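Local atomic coordinates of malate dehydrogenase (Picrophilus torridus, PDB entry 4BGV), a protein that probably catalyses the reversible, NAD-dependent oxidation of malate to oxaloacetate, a step of the tricarboxylic acid cycle, as a member of the lactate/malate dehydrogenase superfamily. Residues S3-G14 with E72-A83; P116-A127 with I140-L148. One frame throughout, in Å; residues are numbered along the deposited sequence. Where two conformers were deposited one is given.

Contact 1: S3-G14 with E72-A83; sequences SKISVIGAGAVG and EMKGSDVIVVTA
K4 reaches across to the backbone of E72 and K74, and I8 packs on I79 and M73, where strand 4-8 runs parallel to strand 78-81 in the Rossmann fold. The K4 side chain is fully extended, with CG anti to the backbone N (chi1 172°), and it runs past S76 to the turn at residues 73-76. There NZ donates to two backbone oxygens, E72 O at 2.8 Å and K74 O at 2.8 Å, each time from a position tilted out of the carbonyl plane. S6 continues the polar end: its OG donates to S76 OG at 2.6 Å, and S76 OG in turn donates to M73 O, a relay that satisfies both hydroxyls in a buried setting. On the same side of the sheet as S6, I8 lays CD1 against I79 CG2 at 3.7 Å and meets the M73 side chain at about a right angle, its CD1 3.9 Å from SD. Helix 93-114 packs over this group. On the other side, I5 and V80 lie side by side and point the same way; V78 and V80 touch helix 232-246. Beyond the strand, the glycine-rich turn into helix 12-23 (G9-G14) probably binds NAD(+), as in related dehydrogenases. A side chain on G9 would collide with T82 OG1, and that hydroxyl, tilted 26° from the carbonyl plane, joins T82 N in gripping I8 O, with OG1 2.7 Å from it.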
loop_
_atom_site.group_PDB
_atom_site.type_symbol
_atom_site.label_atom_id
_atom_site.label_comp_id
_atom_site.label_asym_id
_atom_site.label_seq_id
_atom_site.Cartn_x
_atom_site.Cartn_y
_atom_site.Cartn_z
ATOM N N SER A 3 -3.034 18.561 -0.705
ATOM C CA SER A 3 -4.301 18.992 -0.140
ATOM C C SER A 3 -4.180 19.035 1.368
ATOM O O SER A 3 -3.297 18.400 1.952
ATOM C CB SER A 3 -5.438 18.052 -0.536
ATOM O OG SER A 3 -5.760 18.209 -1.910
ATOM N N LYS A 4 -5.084 19.783 1.981
ATOM C CA LYS A 4 -5.080 19.991 3.414
ATOM C C LYS A 4 -6.422 19.546 3.975
ATOM O O LYS A 4 -7.483 19.903 3.448
ATOM C CB LYS A 4 -4.843 21.470 3.709
ATOM C CG LYS A 4 -5.001 21.858 5.172
ATOM C CD LYS A 4 -4.598 23.320 5.338
ATOM C CE LYS A 4 -4.602 23.764 6.791
ATOM N NZ LYS A 4 -4.236 25.227 6.876
ATOM N N ILE A 5 -6.377 18.743 5.022
ATOM C CA ILE A 5 -7.590 18.292 5.688
ATOM C C ILE A 5 -7.512 18.748 7.137
ATOM O O ILE A 5 -6.493 18.530 7.804
ATOM C CB ILE A 5 -7.728 16.755 5.631
ATOM C CG1 ILE A 5 -7.714 16.261 4.177
ATOM C CG2 ILE A 5 -8.991 16.276 6.351
ATOM C CD1 ILE A 5 -6.356 15.676 3.742
ATOM N N SER A 6 -8.571 19.392 7.614
ATOM C CA SER A 6 -8.677 19.740 9.017
ATOM C C SER A 6 -9.621 18.748 9.672
ATOM O O SER A 6 -10.664 18.429 9.106
ATOM C CB SER A 6 -9.218 21.163 9.197
ATOM O OG SER A 6 -8.253 22.128 8.798
ATOM N N VAL A 7 -9.241 18.269 10.854
ATOM C CA VAL A 7 -10.083 17.394 11.665
ATOM C C VAL A 7 -10.423 18.088 12.983
ATOM O O VAL A 7 -9.541 18.368 13.803
ATOM C CB VAL A 7 -9.367 16.051 11.937
ATOM C CG1 VAL A 7 -10.188 15.154 12.838
ATOM C CG2 VAL A 7 -9.039 15.345 10.609
ATOM N N ILE A 8 -11.706 18.385 13.173
ATOM C CA ILE A 8 -12.165 19.041 14.388
ATOM C C ILE A 8 -12.564 17.951 15.385
ATOM O O ILE A 8 -13.484 17.166 15.129
ATOM C CB ILE A 8 -13.332 20.003 14.089
ATOM C CG1 ILE A 8 -12.908 21.065 13.069
ATOM C CG2 ILE A 8 -13.834 20.669 15.376
ATOM C CD1 ILE A 8 -14.028 22.064 12.730
ATOM N N GLY A 9 -11.842 17.885 16.498
ATOM C CA GLY A 9 -12.019 16.833 17.491
ATOM C C GLY A 9 -10.808 15.915 17.467
ATOM O O GLY A 9 -10.483 15.333 16.428
ATOM N N ALA A 10 -10.125 15.803 18.602
ATOM C CA ALA A 10 -8.927 14.972 18.693
ATOM C C ALA A 10 -9.097 13.792 19.650
ATOM O O ALA A 10 -8.118 13.242 20.141
ATOM C CB ALA A 10 -7.716 15.823 19.085
ATOM N N GLY A 11 -10.344 13.397 19.897
ATOM C CA GLY A 11 -10.627 12.197 20.666
ATOM C C GLY A 11 -10.372 10.968 19.807
ATOM O O GLY A 11 -9.738 11.062 18.758
ATOM N N ALA A 12 -10.875 9.816 20.237
ATOM C CA ALA A 12 -10.586 8.557 19.540
ATOM C C ALA A 12 -10.963 8.609 18.058
ATOM O O ALA A 12 -10.198 8.193 17.204
ATOM C CB ALA A 12 -11.311 7.380 20.231
ATOM N N VAL A 13 -12.148 9.112 17.747
ATOM C CA VAL A 13 -12.553 9.106 16.338
ATOM C C VAL A 13 -11.715 10.073 15.507
ATOM O O VAL A 13 -11.180 9.698 14.475
ATOM C CB VAL A 13 -14.074 9.363 16.153
ATOM C CG1 VAL A 13 -14.423 9.507 14.663
ATOM C CG2 VAL A 13 -14.860 8.203 16.749
ATOM N N GLY A 14 -11.584 11.315 15.962
ATOM C CA GLY A 14 -10.859 12.312 15.184
ATOM C C GLY A 14 -9.401 11.937 14.986
ATOM O O GLY A 14 -8.850 12.052 13.875
ATOM N N GLU A 72 -6.220 28.505 11.588
ATOM C CA GLU A 72 -5.346 27.494 11.004
ATOM C C GLU A 72 -6.034 26.519 10.032
ATOM O O GLU A 72 -5.361 25.759 9.342
ATOM C CB GLU A 72 -4.599 26.720 12.108
ATOM C CG GLU A 72 -3.656 27.587 12.948
ATOM C CD GLU A 72 -2.416 28.007 12.183
ATOM O OE1 GLU A 72 -2.252 27.558 11.027
ATOM O OE2 GLU A 72 -1.601 28.779 12.736
ATOM N N MET A 73 -7.360 26.553 9.952
ATOM C CA MET A 73 -8.082 25.735 8.972
ATOM C C MET A 73 -8.032 26.327 7.570
ATOM O O MET A 73 -8.390 25.654 6.616
ATOM C CB MET A 73 -9.558 25.548 9.370
ATOM C CG MET A 73 -9.766 24.791 10.675
ATOM S SD MET A 73 -11.494 24.301 10.858
ATOM C CE MET A 73 -12.339 25.877 10.836
ATOM N N LYS A 74 -7.597 27.584 7.449
ATOM C CA LYS A 74 -7.577 28.264 6.155
ATOM C C LYS A 74 -6.989 27.391 5.049
ATOM O O LYS A 74 -5.922 26.791 5.209
ATOM C CB LYS A 74 -6.817 29.590 6.246
ATOM C CG LYS A 74 -5.380 29.456 6.725
ATOM C CD LYS A 74 -4.698 30.816 6.822
ATOM C CE LYS A 74 -3.294 30.694 7.379
ATOM N NZ LYS A 74 -2.602 32.010 7.383
ATOM N N GLY A 75 -7.705 27.313 3.929
ATOM C CA GLY A 75 -7.245 26.564 2.776
ATOM C C GLY A 75 -7.455 25.062 2.858
ATOM O O GLY A 75 -6.900 24.319 2.053
ATOM N N SER A 76 -8.250 24.606 3.825
ATOM C CA SER A 76 -8.550 23.183 3.931
ATOM C C SER A 76 -9.461 22.761 2.782
ATOM O O SER A 76 -10.463 23.416 2.508
ATOM C CB SER A 76 -9.250 22.870 5.265
ATOM O OG SER A 76 -8.374 23.049 6.379
ATOM N N ASP A 77 -9.120 21.676 2.099
ATOM C CA ASP A 77 -9.998 21.161 1.059
ATOM C C ASP A 77 -11.205 20.487 1.703
ATOM O O ASP A 77 -12.326 20.607 1.208
ATOM C CB ASP A 77 -9.257 20.170 0.164
ATOM C CG ASP A 77 -10.071 19.765 -1.051
ATOM O OD1 ASP A 77 -10.666 20.654 -1.698
ATOM O OD2 ASP A 77 -10.115 18.557 -1.359
ATOM N N VAL A 78 -10.960 19.778 2.807
ATOM C CA VAL A 78 -12.001 19.085 3.554
ATOM C C VAL A 78 -11.824 19.361 5.036
ATOM O O VAL A 78 -10.701 19.404 5.534
ATOM C CB VAL A 78 -11.967 17.556 3.306
ATOM C CG1 VAL A 78 -12.958 16.824 4.219
ATOM C CG2 VAL A 78 -12.262 17.265 1.832
ATOM N N ILE A 79 -12.941 19.590 5.722
ATOM C CA ILE A 79 -12.963 19.645 7.178
ATOM C C ILE A 79 -13.845 18.507 7.689
ATOM O O ILE A 79 -14.980 18.343 7.241
ATOM C CB ILE A 79 -13.554 20.978 7.663
ATOM C CG1 ILE A 79 -12.694 22.134 7.147
ATOM C CG2 ILE A 79 -13.674 21.013 9.205
ATOM C CD1 ILE A 79 -13.269 23.516 7.457
ATOM N N VAL A 80 -13.311 17.722 8.614
ATOM C CA VAL A 80 -14.030 16.603 9.198
ATOM C C VAL A 80 -14.489 17.022 10.594
ATOM O O VAL A 80 -13.663 17.359 11.450
ATOM C CB VAL A 80 -13.103 15.367 9.327
ATOM C CG1 VAL A 80 -13.879 14.181 9.877
ATOM C CG2 VAL A 80 -12.480 15.023 7.975
ATOM N N VAL A 81 -15.797 17.008 10.828
ATOM C CA VAL A 81 -16.329 17.428 12.120
ATOM C C VAL A 81 -16.626 16.225 13.021
ATOM O O VAL A 81 -17.579 15.480 12.779
ATOM C CB VAL A 81 -17.598 18.297 11.937
ATOM C CG1 VAL A 81 -18.151 18.771 13.296
ATOM C CG2 VAL A 81 -17.290 19.498 11.044
ATOM N N THR A 82 -15.813 16.036 14.061
ATOM C CA THR A 82 -16.023 14.931 14.996
ATOM C C THR A 82 -16.204 15.456 16.410
ATOM O O THR A 82 -16.112 14.704 17.366
ATOM C CB THR A 82 -14.834 13.947 15.034
ATOM O OG1 THR A 82 -13.745 14.527 15.766
ATOM C CG2 THR A 82 -14.363 13.611 13.639
ATOM N N ALA A 83 -16.456 16.750 16.530
ATOM C CA ALA A 83 -16.650 17.370 17.827
ATOM C C ALA A 83 -18.050 17.001 18.308
ATOM O O ALA A 83 -18.928 16.715 17.508
ATOM C CB ALA A 83 -16.495 18.878 17.714
HETATM O O HOH W 1 -6.150 22.365 0.470
HETATM O O HOH W 2 -12.859 13.047 18.028
#

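Contact 2: P116-A127 with I140-L148; sequences PESKIVVVTNPA and ISPERIIGL
R144 sets CG anti to its own carbonyl carbon (chi1 -61°) and then bends at chi3 (78°), which carries its guanidinium to the carbonyl of E117, while K119, bent at chi2 and chi3, folds its CD over one face of that group. K119 begins the first strand and R144 immediately precedes the second strand of a right-handed beta-alpha-beta crossover of the Rossmann fold, in which strand 119-122, helix 127-138 and the edge strand 145-147 follow one another. R144 NH2 donates to E117 O at 2.9 Å, with the oxygen close to the guanidinium plane, and NE reaches a water that also bridges P116 O and S118 O. K119 CD lies 3.7 Å from R144 NH2, offset toward the rim; the lysine's NZ has its salt-bridge partner in D77, which probably offsets the nearness of the two cations. With an alanine here instead of R144, E117 O is likely to lose this donor, the bridging water its NE partner, and K119 CD the flat group beneath it. Further along, I120 CG1 meets I140 CD1 at 3.8 Å, the two side chains slanting across each other, whereas V122 and I145 lie side by side on the face covered by helix 127-138. V121 CG2 packs on I146 CG1 on the opposite face. G147 has no room for a side chain, because a CB there would strike A127 O. At the far end A127, in the first turn of the helix, brings its CB to 3.3 Å from L148 O.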
loop_
_atom_site.group_PDB
_atom_site.type_symbol
_atom_site.label_atom_id
_atom_site.label_comp_id
_atom_site.label_asym_id
_atom_site.label_seq_id
_atom_site.Cartn_x
_atom_site.Cartn_y
_atom_site.Cartn_z
ATOM N N PRO A 116 -14.480 29.043 4.559
ATOM C CA PRO A 116 -15.818 28.806 3.999
ATOM C C PRO A 116 -15.792 28.097 2.649
ATOM O O PRO A 116 -16.843 27.698 2.154
ATOM C CB PRO A 116 -16.389 30.217 3.844
ATOM C CG PRO A 116 -15.172 31.088 3.627
ATOM C CD PRO A 116 -14.093 30.469 4.492
ATOM N N GLU A 117 -14.605 27.923 2.079
ATOM C CA GLU A 117 -14.469 27.242 0.791
ATOM C C GLU A 117 -14.359 25.715 0.919
ATOM O O GLU A 117 -14.353 25.003 -0.081
ATOM C CB GLU A 117 -13.255 27.793 0.039
ATOM C CG GLU A 117 -13.169 29.330 0.020
ATOM C CD GLU A 117 -12.447 29.908 1.242
ATOM O OE1 GLU A 117 -12.113 29.131 2.170
ATOM O OE2 GLU A 117 -12.211 31.139 1.268
ATOM N N SER A 118 -14.280 25.212 2.149
ATOM C CA SER A 118 -14.070 23.777 2.383
ATOM C C SER A 118 -15.285 22.893 2.086
ATOM O O SER A 118 -16.426 23.333 2.216
ATOM C CB SER A 118 -13.646 23.543 3.838
ATOM O OG SER A 118 -12.412 24.185 4.106
ATOM N N LYS A 119 -15.028 21.653 1.683
ATOM C CA LYS A 119 -16.069 20.622 1.728
ATOM C C LYS A 119 -16.086 20.049 3.148
ATOM O O LYS A 119 -15.041 19.922 3.783
ATOM C CB LYS A 119 -15.810 19.512 0.706
ATOM C CG LYS A 119 -16.306 19.790 -0.728
ATOM C CD LYS A 119 -15.425 20.782 -1.475
ATOM C CE LYS A 119 -14.013 20.234 -1.731
ATOM N NZ LYS A 119 -13.215 21.071 -2.696
ATOM N N ILE A 120 -17.266 19.711 3.656
ATOM C CA ILE A 120 -17.365 19.260 5.039
ATOM C C ILE A 120 -17.856 17.827 5.117
ATOM O O ILE A 120 -18.820 17.465 4.446
ATOM C CB ILE A 120 -18.343 20.154 5.855
ATOM C CG1 ILE A 120 -18.150 21.635 5.487
ATOM C CG2 ILE A 120 -18.180 19.892 7.369
ATOM C CD1 ILE A 120 -16.734 22.183 5.791
ATOM N N VAL A 121 -17.184 17.014 5.932
ATOM C CA VAL A 121 -17.651 15.661 6.259
ATOM C C VAL A 121 -18.021 15.645 7.736
ATOM O O VAL A 121 -17.153 15.756 8.611
ATOM C CB VAL A 121 -16.574 14.586 5.968
ATOM C CG1 VAL A 121 -17.016 13.222 6.508
ATOM C CG2 VAL A 121 -16.304 14.501 4.447
ATOM N N VAL A 122 -19.319 15.522 8.008
ATOM C CA VAL A 122 -19.824 15.607 9.376
ATOM C C VAL A 122 -20.002 14.210 9.956
ATOM O O VAL A 122 -20.640 13.366 9.341
ATOM C CB VAL A 122 -21.169 16.378 9.424
ATOM C CG1 VAL A 122 -21.651 16.540 10.863
ATOM C CG2 VAL A 122 -21.006 17.741 8.770
ATOM N N VAL A 123 -19.434 13.984 11.143
ATOM C CA VAL A 123 -19.397 12.660 11.765
ATOM C C VAL A 123 -20.279 12.571 13.009
ATOM O O VAL A 123 -20.866 11.530 13.290
ATOM C CB VAL A 123 -17.958 12.309 12.180
ATOM C CG1 VAL A 123 -17.904 11.012 13.027
ATOM C CG2 VAL A 123 -17.051 12.224 10.941
ATOM N N THR A 124 -20.341 13.660 13.759
ATOM C CA THR A 124 -21.152 13.734 14.976
ATOM C C THR A 124 -22.566 13.148 14.777
ATOM O O THR A 124 -23.292 13.550 13.869
ATOM C CB THR A 124 -21.240 15.206 15.447
ATOM O OG1 THR A 124 -19.922 15.786 15.478
ATOM C CG2 THR A 124 -21.865 15.303 16.837
ATOM N N ASN A 125 -22.946 12.185 15.612
ATOM C CA ASN A 125 -24.211 11.455 15.444
ATOM C C ASN A 125 -25.411 12.151 16.121
ATOM O O ASN A 125 -25.268 12.722 17.196
ATOM C CB ASN A 125 -24.045 10.011 15.952
ATOM C CG ASN A 125 -25.341 9.204 15.913
ATOM O OD1 ASN A 125 -25.712 8.642 14.879
ATOM N ND2 ASN A 125 -26.024 9.125 17.054
ATOM N N PRO A 126 -26.595 12.132 15.477
ATOM C CA PRO A 126 -26.873 11.595 14.140
ATOM C C PRO A 126 -26.398 12.564 13.068
ATOM O O PRO A 126 -26.778 13.736 13.070
ATOM C CB PRO A 126 -28.395 11.488 14.120
ATOM C CG PRO A 126 -28.847 12.593 15.023
ATOM C CD PRO A 126 -27.807 12.681 16.111
ATOM N N ALA A 127 -25.585 12.063 12.149
ATOM C CA ALA A 127 -24.876 12.926 11.226
ATOM C C ALA A 127 -25.781 13.567 10.180
ATOM O O ALA A 127 -25.420 14.591 9.603
ATOM C CB ALA A 127 -23.703 12.165 10.562
ATOM N N ILE A 140 -22.634 27.217 3.833
ATOM C CA ILE A 140 -21.941 26.536 2.744
ATOM C C ILE A 140 -22.965 25.919 1.794
ATOM O O ILE A 140 -24.012 25.438 2.237
ATOM C CB ILE A 140 -20.961 25.482 3.320
ATOM C CG1 ILE A 140 -19.724 26.192 3.880
ATOM C CG2 ILE A 140 -20.569 24.425 2.274
ATOM C CD1 ILE A 140 -18.799 25.289 4.665
ATOM N N SER A 141 -22.693 25.973 0.494
ATOM C CA SER A 141 -23.592 25.378 -0.489
ATOM C C SER A 141 -23.792 23.900 -0.143
ATOM O O SER A 141 -22.826 23.169 0.083
ATOM C CB SER A 141 -23.048 25.561 -1.914
ATOM O OG SER A 141 -24.060 25.354 -2.886
ATOM N N PRO A 142 -25.059 23.467 -0.051
ATOM C CA PRO A 142 -25.363 22.207 0.646
ATOM C C PRO A 142 -24.806 20.936 -0.009
ATOM O O PRO A 142 -24.642 19.933 0.689
ATOM C CB PRO A 142 -26.895 22.175 0.678
ATOM C CG PRO A 142 -27.341 23.168 -0.350
ATOM C CD PRO A 142 -26.278 24.226 -0.378
ATOM N N GLU A 143 -24.506 20.983 -1.304
ATOM C CA GLU A 143 -23.857 19.850 -1.957
ATOM C C GLU A 143 -22.427 19.632 -1.433
ATOM O O GLU A 143 -21.822 18.589 -1.694
ATOM C CB GLU A 143 -23.850 20.016 -3.485
ATOM C CG GLU A 143 -22.682 20.855 -4.039
ATOM C CD GLU A 143 -22.908 22.365 -3.931
ATOM O OE1 GLU A 143 -23.976 22.783 -3.438
ATOM O OE2 GLU A 143 -22.018 23.144 -4.353
ATOM N N ARG A 144 -21.889 20.603 -0.693
ATOM C CA ARG A 144 -20.498 20.515 -0.237
ATOM C C ARG A 144 -20.401 19.945 1.171
ATOM O O ARG A 144 -19.317 19.890 1.759
ATOM C CB ARG A 144 -19.794 21.881 -0.333
ATOM C CG ARG A 144 -19.764 22.381 -1.773
ATOM C CD ARG A 144 -19.440 23.869 -1.892
ATOM N NE ARG A 144 -18.019 24.150 -1.726
ATOM C CZ ARG A 144 -17.099 23.981 -2.673
ATOM N NH1 ARG A 144 -17.447 23.502 -3.860
ATOM N NH2 ARG A 144 -15.820 24.284 -2.426
ATOM N N ILE A 145 -21.540 19.488 1.691
ATOM C CA ILE A 145 -21.608 18.916 3.031
ATOM C C ILE A 145 -22.168 17.496 2.946
ATOM O O ILE A 145 -23.234 17.280 2.360
ATOM C CB ILE A 145 -22.541 19.759 3.950
ATOM C CG1 ILE A 145 -22.071 21.220 3.992
ATOM C CG2 ILE A 145 -22.577 19.183 5.348
ATOM C CD1 ILE A 145 -23.105 22.199 4.602
ATOM N N ILE A 146 -21.444 16.532 3.507
ATOM C CA ILE A 146 -21.964 15.158 3.589
ATOM C C ILE A 146 -21.789 14.587 4.997
ATOM O O ILE A 146 -20.866 14.963 5.707
ATOM C CB ILE A 146 -21.302 14.218 2.542
ATOM C CG1 ILE A 146 -19.792 14.136 2.743
ATOM C CG2 ILE A 146 -21.594 14.715 1.124
ATOM C CD1 ILE A 146 -19.098 13.202 1.710
ATOM N N GLY A 147 -22.686 13.682 5.394
ATOM C CA GLY A 147 -22.646 13.089 6.716
ATOM C C GLY A 147 -22.298 11.604 6.701
ATOM O O GLY A 147 -22.749 10.861 5.831
ATOM N N LEU A 148 -21.484 11.172 7.659
ATOM C CA LEU A 148 -21.155 9.754 7.801
ATOM C C LEU A 148 -22.406 8.968 8.162
ATOM O O LEU A 148 -23.114 9.321 9.088
ATOM C CB LEU A 148 -20.112 9.541 8.905
ATOM C CG LEU A 148 -19.898 8.071 9.258
ATOM C CD1 LEU A 148 -19.190 7.310 8.122
ATOM C CD2 LEU A 148 -19.144 7.925 10.603
HETATM O O HOH W 3 -17.574 25.404 0.714
HETATM O O HOH W 4 -14.760 22.561 -4.765
HETATM O O HOH W 5 -21.989 9.322 12.050
#

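How the contacts relate
Contacts 1 and 2 are successive parts of one parallel sheet, since strand 78-81 of contact 1 is the direct neighbour of strand 119-122 of contact 2; their centres lie about 11 Å apart. At one end a side-chain hydroxyl ties them, S118 OG probably bonding to S76 O at 2.6 Å; at the other, T124 OG1 lies very close to A83 O, a bond of doubtful length. The principle illustrated is that parallel strands present their C-terminal ends together. There the glycine-rich segment G9-G14 and V123-N125, both probably part of the NAD(+) site, converge, with the V13 and V123 side chains about 4 Å apart. The side chain of L148 lies about 6 Å from that of H180, the likely proton acceptor.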